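Long-range contacts in beta-n-acetylhexosaminidase (Streptococcus pneumoniae, PDB 4AZC), which probably removes terminal beta-linked N-acetylhexosamines from glycans by hydrolysis, as a glycoside hydrolase of family 20: residues S14-R19 and I328-P333; I176-T181 and Q223-N228; G277-I282 and V322-S327. All coordinates share one frame; numbering follows the deposited sequence. Where two conformers were deposited one is given.

Contact 1 of 3, residues S14-R19 and I328-P333; sequences SIDAGR and IWADRP. With NGW ((2S,3aR,5R,6S,7R,7aR)-5-(hydroxymethyl)-2-methyl-2,3a,5,6,7,7a-hexahydro-1H-pyrano[3,2-d][1,3]thiazole-6,7-diol), chain K.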
loop_
_atom_site.group_PDB
_atom_site.type_symbol
_atom_site.label_atom_id
_atom_site.label_comp_id
_atom_site.label_asym_id
_atom_site.label_seq_id
_atom_site.Cartn_x
_atom_site.Cartn_y
_atom_site.Cartn_z
ATOM N N SER B 14 -5.125 -2.600 -0.394
ATOM C CA SER B 14 -4.691 -1.313 0.152
ATOM C C SER B 14 -5.646 -0.814 1.232
ATOM O O SER B 14 -6.867 -0.869 1.060
ATOM C CB SER B 14 -4.584 -0.266 -0.949
ATOM O OG SER B 14 -4.145 0.960 -0.398
ATOM N N ILE B 15 -5.076 -0.302 2.329
ATOM C CA ILE B 15 -5.849 0.186 3.477
ATOM C C ILE B 15 -5.397 1.599 3.846
ATOM O O ILE B 15 -4.213 1.830 4.125
ATOM C CB ILE B 15 -5.671 -0.741 4.733
ATOM C CG1 ILE B 15 -5.988 -2.207 4.405
ATOM C CG2 ILE B 15 -6.480 -0.222 5.937
ATOM C CD1 ILE B 15 -7.481 -2.547 4.210
ATOM N N ASP B 16 -6.348 2.525 3.869
ATOM C CA ASP B 16 -6.089 3.909 4.267
ATOM C C ASP B 16 -6.052 4.054 5.785
ATOM O O ASP B 16 -7.044 4.481 6.406
ATOM C CB ASP B 16 -7.176 4.818 3.672
ATOM C CG ASP B 16 -6.863 6.304 3.800
ATOM O OD1 ASP B 16 -5.775 6.686 4.303
ATOM O OD2 ASP B 16 -7.730 7.107 3.379
ATOM N N ALA B 17 -4.914 3.712 6.389
ATOM C CA ALA B 17 -4.734 3.916 7.824
ATOM C C ALA B 17 -3.935 5.190 8.108
ATOM O O ALA B 17 -3.300 5.319 9.149
ATOM C CB ALA B 17 -4.068 2.703 8.466
ATOM N N GLY B 18 -3.951 6.112 7.154
ATOM C CA GLY B 18 -3.399 7.449 7.348
ATOM C C GLY B 18 -4.518 8.400 7.737
ATOM O O GLY B 18 -4.391 9.156 8.702
ATOM N N ARG B 19 -5.622 8.358 6.988
ATOM C CA ARG B 19 -6.790 9.182 7.319
ATOM C C ARG B 19 -7.486 8.711 8.595
ATOM O O ARG B 19 -7.935 9.531 9.404
ATOM C CB ARG B 19 -7.790 9.205 6.171
ATOM C CG ARG B 19 -7.372 10.043 4.960
ATOM C CD ARG B 19 -8.581 10.231 4.059
ATOM N NE ARG B 19 -8.336 11.045 2.873
ATOM C CZ ARG B 19 -8.039 10.568 1.673
ATOM N NH1 ARG B 19 -7.912 9.258 1.484
ATOM N NH2 ARG B 19 -7.877 11.407 0.652
ATOM N N ILE B 328 -9.071 0.313 -0.268
ATOM C CA ILE B 328 -10.050 0.798 0.688
ATOM C C ILE B 328 -9.626 2.197 1.143
ATOM O O ILE B 328 -8.487 2.405 1.563
ATOM C CB ILE B 328 -10.158 -0.158 1.910
ATOM C CG1 ILE B 328 -10.269 -1.637 1.472
ATOM C CG2 ILE B 328 -11.293 0.273 2.836
ATOM C CD1 ILE B 328 -11.486 -1.984 0.609
ATOM N N TRP B 329 -10.537 3.160 1.045
ATOM C CA TRP B 329 -10.203 4.552 1.354
ATOM C C TRP B 329 -11.090 5.110 2.454
ATOM O O TRP B 329 -12.247 4.697 2.612
ATOM C CB TRP B 329 -10.325 5.426 0.111
ATOM C CG TRP B 329 -9.396 5.050 -1.002
ATOM C CD1 TRP B 329 -9.720 4.362 -2.139
ATOM C CD2 TRP B 329 -7.996 5.357 -1.103
ATOM N NE1 TRP B 329 -8.611 4.228 -2.941
ATOM C CE2 TRP B 329 -7.539 4.820 -2.326
ATOM C CE3 TRP B 329 -7.085 6.021 -0.274
ATOM C CZ2 TRP B 329 -6.207 4.935 -2.750
ATOM C CZ3 TRP B 329 -5.754 6.142 -0.698
ATOM C CH2 TRP B 329 -5.331 5.594 -1.925
ATOM N N ALA B 330 -10.551 6.054 3.214
ATOM C CA ALA B 330 -11.270 6.595 4.360
ATOM C C ALA B 330 -11.501 8.105 4.258
ATOM O O ALA B 330 -11.294 8.840 5.235
ATOM C CB ALA B 330 -10.539 6.226 5.652
ATOM N N ASP B 331 -11.958 8.555 3.086
ATOM C CA ASP B 331 -12.159 9.997 2.790
ATOM C C ASP B 331 -12.867 10.744 3.928
ATOM O O ASP B 331 -12.501 11.875 4.269
ATOM C CB ASP B 331 -12.910 10.199 1.466
ATOM C CG ASP B 331 -12.128 9.694 0.251
ATOM O OD1 ASP B 331 -11.321 8.744 0.378
ATOM O OD2 ASP B 331 -12.330 10.244 -0.851
ATOM N N ARG B 332 -13.878 10.082 4.488
ATOM C CA ARG B 332 -14.554 10.526 5.694
ATOM C C ARG B 332 -14.109 9.578 6.818
ATOM O O ARG B 332 -14.699 8.518 7.013
ATOM C CB ARG B 332 -16.075 10.477 5.484
ATOM C CG ARG B 332 -16.590 11.448 4.413
ATOM C CD ARG B 332 -18.014 11.118 3.973
ATOM N NE ARG B 332 -18.055 10.183 2.846
ATOM C CZ ARG B 332 -18.294 8.877 2.952
ATOM N NH1 ARG B 332 -18.520 8.322 4.135
ATOM N NH2 ARG B 332 -18.312 8.124 1.869
ATOM N N PRO B 333 -13.038 9.945 7.549
ATOM C CA PRO B 333 -12.493 8.958 8.496
ATOM C C PRO B 333 -13.402 8.607 9.669
ATOM O O PRO B 333 -13.139 7.616 10.355
ATOM C CB PRO B 333 -11.194 9.606 8.986
ATOM C CG PRO B 333 -11.390 11.085 8.749
ATOM C CD PRO B 333 -12.228 11.184 7.515
HETATM O O4 NGW K . -9.125 8.540 -0.948
HETATM C C4 NGW K . -8.929 9.016 -2.271
HETATM C C3 NGW K . -7.438 9.149 -2.550
HETATM C C5 NGW K . -9.546 8.018 -3.254
HETATM O O3 NGW K . -6.849 10.037 -1.594
HETATM C C2 NGW K . -7.216 9.651 -4.000
HETATM N N2 NGW K . -5.798 9.518 -4.414
HETATM C C1 NGW K . -8.028 8.821 -5.027
HETATM C C7 NGW K . -5.456 8.088 -4.532
HETATM C C8 NGW K . -4.262 7.934 -5.471
HETATM S S1 NGW K . -6.973 7.328 -5.210
HETATM O O5 NGW K . -9.406 8.555 -4.585
HETATM C C6 NGW K . -11.048 7.794 -2.978
HETATM O O6 NGW K . -11.749 9.043 -3.038
HETATM O O HOH W 1 -6.175 2.537 0.036
#
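D16 OD2 is gripped by two donors, one from each segment. A330 N gives it a backbone hydrogen bond of 3.0 Å on the anti side of the carboxylate. R19 NH1 reaches the same OD2 on the syn side at 2.9 Å, in a salt bridge. The two donors come from opposite faces of the carboxylate plane. With its CG anti to the backbone N (chi1 -169°), D16 turns its carboxylate to the edge of the W329 ring, the two planes 72° apart. Its OD1 accepts from R19 N, an Asx motif that folds the following loop back on D16.

R19 runs extended from CG to NE, and its CD passes A330 O at 3.3 Å. D331 OD1 lies over one face of the guanidinium, 3.6 Å from R19 NH1; this salt bridge is long and acts through charge alone. R19 NE forms a salt bridge with D49. The backbones pair as parallel strands, I328 N donating to S14 O at 2.8 Å. A water joins S14 OG, which also bonds H43, to I328 O, and sits over the centre of one W329 face.

The ligand NGW, a sugar fused to a sulfur-containing five-membered ring, lies over the opposite face of W329. R19 NH2 donates to NGW O3 at 2.8 Å. D331 OD1 and OD2 accept from NGW O4 and O6, each at 2.6 Å. Three sugar hydroxyls are thus read by an arginine and a carboxylate. D16 acts from the second shell: with D49 it helps to fix the rotation of the guanidinium and probably balances part of its charge.

Contact 2 of 3, residues I176-T181 and Q223-N228; sequences IFNFGT and QPMAFN. With NGW ((2S,3aR,5R,6S,7R,7aR)-5-(hydroxymethyl)-2-methyl-2,3a,5,6,7,7a-hexahydro-1H-pyrano[3,2-d][1,3]thiazole-6,7-diol), chain K.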
loop_
_atom_site.group_PDB
_atom_site.type_symbol
_atom_site.label_atom_id
_atom_site.label_comp_id
_atom_site.label_asym_id
_atom_site.label_seq_id
_atom_site.Cartn_x
_atom_site.Cartn_y
_atom_site.Cartn_z
ATOM N N ILE B 176 9.151 -2.631 -0.910
ATOM C CA ILE B 176 8.671 -1.420 -1.582
ATOM C C ILE B 176 8.316 -0.306 -0.586
ATOM O O ILE B 176 7.928 -0.592 0.551
ATOM C CB ILE B 176 7.423 -1.741 -2.479
ATOM C CG1 ILE B 176 7.740 -2.840 -3.512
ATOM C CG2 ILE B 176 6.894 -0.476 -3.195
ATOM C CD1 ILE B 176 6.492 -3.526 -4.107
ATOM N N PHE B 177 8.458 0.952 -1.011
ATOM C CA PHE B 177 8.017 2.124 -0.243
ATOM C C PHE B 177 7.281 3.081 -1.190
ATOM O O PHE B 177 7.815 3.479 -2.230
ATOM C CB PHE B 177 9.217 2.843 0.387
ATOM C CG PHE B 177 8.845 3.973 1.314
ATOM C CD1 PHE B 177 8.535 5.238 0.809
ATOM C CD2 PHE B 177 8.842 3.779 2.696
ATOM C CE1 PHE B 177 8.210 6.288 1.659
ATOM C CE2 PHE B 177 8.511 4.831 3.570
ATOM C CZ PHE B 177 8.197 6.089 3.044
ATOM N N ASN B 178 6.052 3.429 -0.834
ATOM C CA ASN B 178 5.214 4.264 -1.684
ATOM C C ASN B 178 5.245 5.663 -1.119
ATOM O O ASN B 178 4.753 5.900 -0.018
ATOM C CB ASN B 178 3.768 3.729 -1.724
ATOM C CG ASN B 178 2.848 4.528 -2.680
ATOM O OD1 ASN B 178 3.279 5.446 -3.378
ATOM N ND2 ASN B 178 1.574 4.162 -2.709
ATOM N N PHE B 179 5.853 6.582 -1.866
ATOM C CA PHE B 179 5.930 7.962 -1.413
ATOM C C PHE B 179 4.799 8.854 -1.986
ATOM O O PHE B 179 4.764 10.063 -1.775
ATOM C CB PHE B 179 7.341 8.520 -1.620
ATOM C CG PHE B 179 7.813 8.502 -3.043
ATOM C CD1 PHE B 179 7.344 9.439 -3.962
ATOM C CD2 PHE B 179 8.758 7.572 -3.459
ATOM C CE1 PHE B 179 7.802 9.435 -5.285
ATOM C CE2 PHE B 179 9.215 7.560 -4.770
ATOM C CZ PHE B 179 8.739 8.490 -5.684
ATOM N N GLY B 180 3.871 8.223 -2.698
ATOM C CA GLY B 180 2.613 8.849 -3.095
ATOM C C GLY B 180 2.669 9.829 -4.256
ATOM O O GLY B 180 2.656 9.424 -5.415
ATOM N N THR B 181 2.711 11.118 -3.914
ATOM C CA THR B 181 2.699 12.263 -4.856
ATOM C C THR B 181 1.378 12.534 -5.596
ATOM O O THR B 181 1.323 13.368 -6.512
ATOM C CB THR B 181 3.916 12.288 -5.838
ATOM O OG1 THR B 181 3.792 11.251 -6.823
ATOM C CG2 THR B 181 5.245 12.136 -5.076
ATOM N N GLN B 223 12.400 -0.447 -3.310
ATOM C CA GLN B 223 11.791 -0.153 -4.598
ATOM C C GLN B 223 10.803 1.010 -4.449
ATOM O O GLN B 223 9.805 0.877 -3.744
ATOM C CB GLN B 223 11.075 -1.399 -5.132
ATOM C CG GLN B 223 10.156 -1.155 -6.330
ATOM C CD GLN B 223 10.911 -0.758 -7.598
ATOM O OE1 GLN B 223 10.802 0.375 -8.079
ATOM N NE2 GLN B 223 11.669 -1.696 -8.146
ATOM N N PRO B 224 11.072 2.147 -5.122
ATOM C CA PRO B 224 10.155 3.287 -5.039
ATOM C C PRO B 224 8.832 3.024 -5.753
ATOM O O PRO B 224 8.813 2.484 -6.864
ATOM C CB PRO B 224 10.918 4.417 -5.746
ATOM C CG PRO B 224 11.883 3.715 -6.647
ATOM C CD PRO B 224 12.245 2.433 -5.969
ATOM N N MET B 225 7.741 3.392 -5.081
ATOM C CA MET B 225 6.413 3.382 -5.662
ATOM C C MET B 225 5.848 4.800 -5.521
ATOM O O MET B 225 6.114 5.484 -4.524
ATOM C CB MET B 225 5.520 2.380 -4.929
ATOM C CG MET B 225 4.187 2.030 -5.625
ATOM S SD MET B 225 3.396 0.671 -4.732
ATOM C CE MET B 225 1.873 1.373 -4.140
ATOM N N ALA B 226 5.099 5.238 -6.535
ATOM C CA ALA B 226 4.304 6.477 -6.464
ATOM C C ALA B 226 3.009 6.287 -7.240
ATOM O O ALA B 226 2.925 5.385 -8.082
ATOM C CB ALA B 226 5.081 7.666 -7.026
ATOM N N PHE B 227 1.998 7.110 -6.946
ATOM C CA PHE B 227 0.794 7.150 -7.799
ATOM C C PHE B 227 1.117 7.866 -9.110
ATOM O O PHE B 227 2.110 8.578 -9.204
ATOM C CB PHE B 227 -0.396 7.783 -7.076
ATOM C CG PHE B 227 -0.809 7.038 -5.836
ATOM C CD1 PHE B 227 -1.404 5.778 -5.929
ATOM C CD2 PHE B 227 -0.589 7.586 -4.580
ATOM C CE1 PHE B 227 -1.778 5.077 -4.791
ATOM C CE2 PHE B 227 -0.964 6.897 -3.426
ATOM C CZ PHE B 227 -1.556 5.638 -3.530
ATOM N N ASN B 228 0.293 7.657 -10.129
ATOM C CA ASN B 228 0.626 8.120 -11.481
ATOM C C ASN B 228 0.448 9.607 -11.722
ATOM O O ASN B 228 1.069 10.160 -12.646
ATOM C CB ASN B 228 -0.185 7.344 -12.529
ATOM C CG ASN B 228 -1.694 7.560 -12.390
ATOM O OD1 ASN B 228 -2.345 6.922 -11.573
ATOM N ND2 ASN B 228 -2.248 8.423 -13.227
HETATM O O4 NGW K . -9.125 8.540 -0.948
HETATM C C4 NGW K . -8.929 9.016 -2.271
HETATM C C3 NGW K . -7.438 9.149 -2.550
HETATM C C5 NGW K . -9.546 8.018 -3.254
HETATM O O3 NGW K . -6.849 10.037 -1.594
HETATM C C2 NGW K . -7.216 9.651 -4.000
HETATM N N2 NGW K . -5.798 9.518 -4.414
HETATM C C1 NGW K . -8.028 8.821 -5.027
HETATM C C7 NGW K . -5.456 8.088 -4.532
HETATM C C8 NGW K . -4.262 7.934 -5.471
HETATM S S1 NGW K . -6.973 7.328 -5.210
HETATM O O5 NGW K . -9.406 8.555 -4.585
HETATM C C6 NGW K . -11.048 7.794 -2.978
HETATM O O6 NGW K . -11.749 9.043 -3.038
HETATM O O HOH W 2 1.581 11.348 -8.484
#
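F177 bonds to the neighbouring strand through both its backbone polar atoms. F177 N donates to Q223 O at 3.0 Å, and F177 O accepts from M225 N at 2.9 Å. F179 N then donates to M225 O, also at 2.9 Å. These bonds pair strands 176-180 and 223-227 in parallel, their axes 33° apart. The backbone of N178 bonds to P113 and I115 of strand 110-117 instead.

G180 O accepts twice. F227 N meets it on a lone pair, in the carbonyl plane, and T181 OG1 donates to it at 2.6 Å. A water gives one hydrogen to T181 OG1 and the other to F227 O, so it bridges T181 and F227.

The N178 amide lies with CG anti to the backbone N (chi1 -177°). This brings OD1 to G180 N, which donates to it at 2.9 Å from above the amide plane and closes an Asx turn. N178 OD1 is also 3.1 Å from M225 O; both are acceptors, so no bond joins them. ND2 donates to H43 and lies beside F227 CZ, the amide and ring planes 64° apart. The methyl C8 of NGW lies over the centre of one F227 face, 3.6 Å from F227 CG.

On the other side of the sheet, F179 CE2 packs on P224 CB and F179 CE1 on A226 CB. M225 O sits over one face of the F179 ring.

G180 O, T181 OG1 and F227 O are thus met by backbone, side chain and water. F227 offers the ligand methyl an apolar surface, consistent with a place for the acetamido methyl of a substrate.

Contact 3 of 3, residues G277-I282 and V322-S327; sequences GDWYYI and VGSMLS. With NGW ((2S,3aR,5R,6S,7R,7aR)-5-(hydroxymethyl)-2-methyl-2,3a,5,6,7,7a-hexahydro-1H-pyrano[3,2-d][1,3]thiazole-6,7-diol), chain K.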
loop_
_atom_site.group_PDB
_atom_site.type_symbol
_atom_site.label_atom_id
_atom_site.label_comp_id
_atom_site.label_asym_id
_atom_site.label_seq_id
_atom_site.Cartn_x
_atom_site.Cartn_y
_atom_site.Cartn_z
ATOM N N GLY B 277 -9.192 2.355 -10.241
ATOM C CA GLY B 277 -10.247 3.048 -9.498
ATOM C C GLY B 277 -11.592 2.335 -9.470
ATOM O O GLY B 277 -12.382 2.563 -8.554
ATOM N N ASP B 278 -11.864 1.476 -10.453
ATOM C CA ASP B 278 -13.128 0.712 -10.476
ATOM C C ASP B 278 -13.340 -0.135 -9.217
ATOM O O ASP B 278 -14.489 -0.415 -8.835
ATOM C CB ASP B 278 -13.205 -0.217 -11.695
ATOM C CG ASP B 278 -13.238 0.533 -12.999
ATOM O OD1 ASP B 278 -13.481 1.760 -12.970
ATOM O OD2 ASP B 278 -13.019 -0.112 -14.051
ATOM N N TRP B 279 -12.242 -0.533 -8.574
ATOM C CA TRP B 279 -12.325 -1.429 -7.419
ATOM C C TRP B 279 -12.373 -0.716 -6.071
ATOM O O TRP B 279 -12.423 -1.374 -5.028
ATOM C CB TRP B 279 -11.171 -2.433 -7.443
ATOM C CG TRP B 279 -11.103 -3.264 -8.726
ATOM C CD1 TRP B 279 -12.143 -3.887 -9.371
ATOM C CD2 TRP B 279 -9.921 -3.589 -9.469
ATOM N NE1 TRP B 279 -11.680 -4.560 -10.477
ATOM C CE2 TRP B 279 -10.319 -4.396 -10.558
ATOM C CE3 TRP B 279 -8.561 -3.272 -9.320
ATOM C CZ2 TRP B 279 -9.410 -4.877 -11.501
ATOM C CZ3 TRP B 279 -7.657 -3.752 -10.259
ATOM C CH2 TRP B 279 -8.086 -4.554 -11.330
ATOM N N TYR B 280 -12.370 0.617 -6.094
ATOM C CA TYR B 280 -12.367 1.428 -4.868
ATOM C C TYR B 280 -13.595 1.260 -4.010
ATOM O O TYR B 280 -14.712 1.241 -4.506
ATOM C CB TYR B 280 -12.283 2.930 -5.199
ATOM C CG TYR B 280 -10.913 3.403 -5.562
ATOM C CD1 TYR B 280 -9.862 2.494 -5.739
ATOM C CD2 TYR B 280 -10.664 4.752 -5.780
ATOM C CE1 TYR B 280 -8.593 2.923 -6.092
ATOM C CE2 TYR B 280 -9.383 5.187 -6.134
ATOM C CZ TYR B 280 -8.358 4.260 -6.290
ATOM O OH TYR B 280 -7.089 4.670 -6.639
ATOM N N TYR B 281 -13.369 1.199 -2.705
ATOM C CA TYR B 281 -14.436 1.366 -1.738
ATOM C C TYR B 281 -14.019 2.395 -0.691
ATOM O O TYR B 281 -12.968 2.266 -0.068
ATOM C CB TYR B 281 -14.823 0.039 -1.082
ATOM C CG TYR B 281 -15.821 0.224 0.043
ATOM C CD1 TYR B 281 -17.017 0.922 -0.167
ATOM C CD2 TYR B 281 -15.569 -0.291 1.319
ATOM C CE1 TYR B 281 -17.933 1.112 0.857
ATOM C CE2 TYR B 281 -16.487 -0.108 2.363
ATOM C CZ TYR B 281 -17.662 0.591 2.118
ATOM O OH TYR B 281 -18.572 0.768 3.126
ATOM N N ILE B 282 -14.857 3.415 -0.530
ATOM C CA ILE B 282 -14.644 4.495 0.426
ATOM C C ILE B 282 -15.575 4.206 1.590
ATOM O O ILE B 282 -16.790 4.092 1.402
ATOM C CB ILE B 282 -14.990 5.888 -0.189
ATOM C CG1 ILE B 282 -13.929 6.328 -1.198
ATOM C CG2 ILE B 282 -15.147 6.971 0.906
ATOM C CD1 ILE B 282 -14.227 5.945 -2.629
ATOM N N VAL B 322 2.939 -5.475 -12.871
ATOM C CA VAL B 322 3.517 -6.476 -11.981
ATOM C C VAL B 322 2.412 -7.161 -11.173
ATOM O O VAL B 322 2.673 -8.095 -10.404
ATOM C CB VAL B 322 4.530 -5.844 -11.020
ATOM C CG1 VAL B 322 5.681 -5.213 -11.794
ATOM C CG2 VAL B 322 3.830 -4.796 -10.110
ATOM N N GLY B 323 1.182 -6.678 -11.328
ATOM C CA GLY B 323 0.047 -7.162 -10.538
ATOM C C GLY B 323 -0.951 -6.046 -10.298
ATOM O O GLY B 323 -0.877 -5.004 -10.947
ATOM N N SER B 324 -1.867 -6.258 -9.354
ATOM C CA SER B 324 -3.006 -5.370 -9.174
ATOM C C SER B 324 -3.292 -5.121 -7.703
ATOM O O SER B 324 -2.984 -5.957 -6.843
ATOM C CB SER B 324 -4.258 -5.966 -9.838
ATOM O OG SER B 324 -4.093 -6.118 -11.236
ATOM N N MET B 325 -3.911 -3.975 -7.434
ATOM C CA MET B 325 -4.178 -3.532 -6.077
ATOM C C MET B 325 -5.629 -3.080 -5.948
ATOM O O MET B 325 -6.110 -2.295 -6.760
ATOM C CB MET B 325 -3.210 -2.407 -5.685
ATOM C CG MET B 325 -3.413 -1.858 -4.279
ATOM S SD MET B 325 -1.946 -1.102 -3.546
ATOM C CE MET B 325 -2.163 0.602 -4.037
ATOM N N LEU B 326 -6.324 -3.601 -4.940
ATOM C CA LEU B 326 -7.676 -3.155 -4.616
ATOM C C LEU B 326 -7.587 -2.282 -3.356
ATOM O O LEU B 326 -6.855 -2.601 -2.411
ATOM C CB LEU B 326 -8.637 -4.354 -4.456
ATOM C CG LEU B 326 -10.121 -4.065 -4.174
ATOM C CD1 LEU B 326 -11.013 -5.190 -4.661
ATOM C CD2 LEU B 326 -10.368 -3.794 -2.687
ATOM N N SER B 327 -8.303 -1.159 -3.364
ATOM C CA SER B 327 -8.039 -0.107 -2.400
ATOM C C SER B 327 -9.261 0.307 -1.584
ATOM O O SER B 327 -10.322 0.623 -2.135
ATOM C CB SER B 327 -7.437 1.124 -3.095
ATOM O OG SER B 327 -6.294 0.790 -3.881
HETATM O O4 NGW K . -9.125 8.540 -0.948
HETATM C C4 NGW K . -8.929 9.016 -2.271
HETATM C C3 NGW K . -7.438 9.149 -2.550
HETATM C C5 NGW K . -9.546 8.018 -3.254
HETATM O O3 NGW K . -6.849 10.037 -1.594
HETATM C C2 NGW K . -7.216 9.651 -4.000
HETATM N N2 NGW K . -5.798 9.518 -4.414
HETATM C C1 NGW K . -8.028 8.821 -5.027
HETATM C C7 NGW K . -5.456 8.088 -4.532
HETATM C C8 NGW K . -4.262 7.934 -5.471
HETATM S S1 NGW K . -6.973 7.328 -5.210
HETATM O O5 NGW K . -9.406 8.555 -4.585
HETATM C C6 NGW K . -11.048 7.794 -2.978
HETATM O O6 NGW K . -11.749 9.043 -3.038
#
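Y280 and S327 meet beside the ligand. Y280 CE1 rests 3.7 Å from S327 CB, while CE2 on the other side of the ring lies toward NGW. Y280 OH is 3.0 Å from NGW S1. The ring stands oblique to both S327 and the sulfur. Its CG is anti to the carbonyl carbon (chi1 -78°), which brings the ring back toward the S327 strand although the bond from CA to CB points away. One ring face is backed by G277 CA, near its centre. I282 adds an apolar touch to the ligand: its CG1 is 3.7 Å from NGW C6.

The next shell holds this tyrosine in place. Y281 N donates to S327 O at 3.2 Å, nearly straight at 167°, with the donor nearly in line with the C=O bond. Y280 CA also approaches S327 O in a CA-H...O contact. Y280 N bonds back to G277 O and closes the short 3-10 segment 277-279. The backbone of Y280 is thus set from both ends.

Farther along, W279 leans on strand 321-329. Its CB packs 3.8 Å from L326 CG, and M325 O comes to the edge of its indole, 3.7 Å from CE3. W279 CZ3 reaches S324 CB at the far end of the contact. W279 NE1 donates to N300 O, on helix 294-303, and S324 OG is bonded to F306 O.

Strand 281-282, helix 294-303 and strand 321-329 form a beta-alpha-beta unit of the TIM-barrel domain. Helix 339-351 covers L326 and Y281, and its E341 bonds Y281 OH. Strand 10-16 flanks M325 and S327, and strand 272-274 borders S324 and W279.

Contacts 1 and 2 join barrel strands of the catalytic domain; contact 3 adds the short strand 281-282 beside barrel strand 321-329. All reach NGW. Contacts 1 and 3 share strand 321-329, and their centres are about 13 Å apart. W329 N is 2.8 Å from Y281 O, and S14 N is 2.7 Å from L326 O, both probable hydrogen bonds. The rings of W329 and Y280 meet edge-to-face beside the ligand. Contact 2 comes from across the barrel, its centre about 17 Å from that of contact 1. W329 CH2 still reaches F227 CZ at 4.1 Å. M225 CE and M325 CE join contacts 2 and 3 at 4.1 Å. D182 adds a further ligand bond.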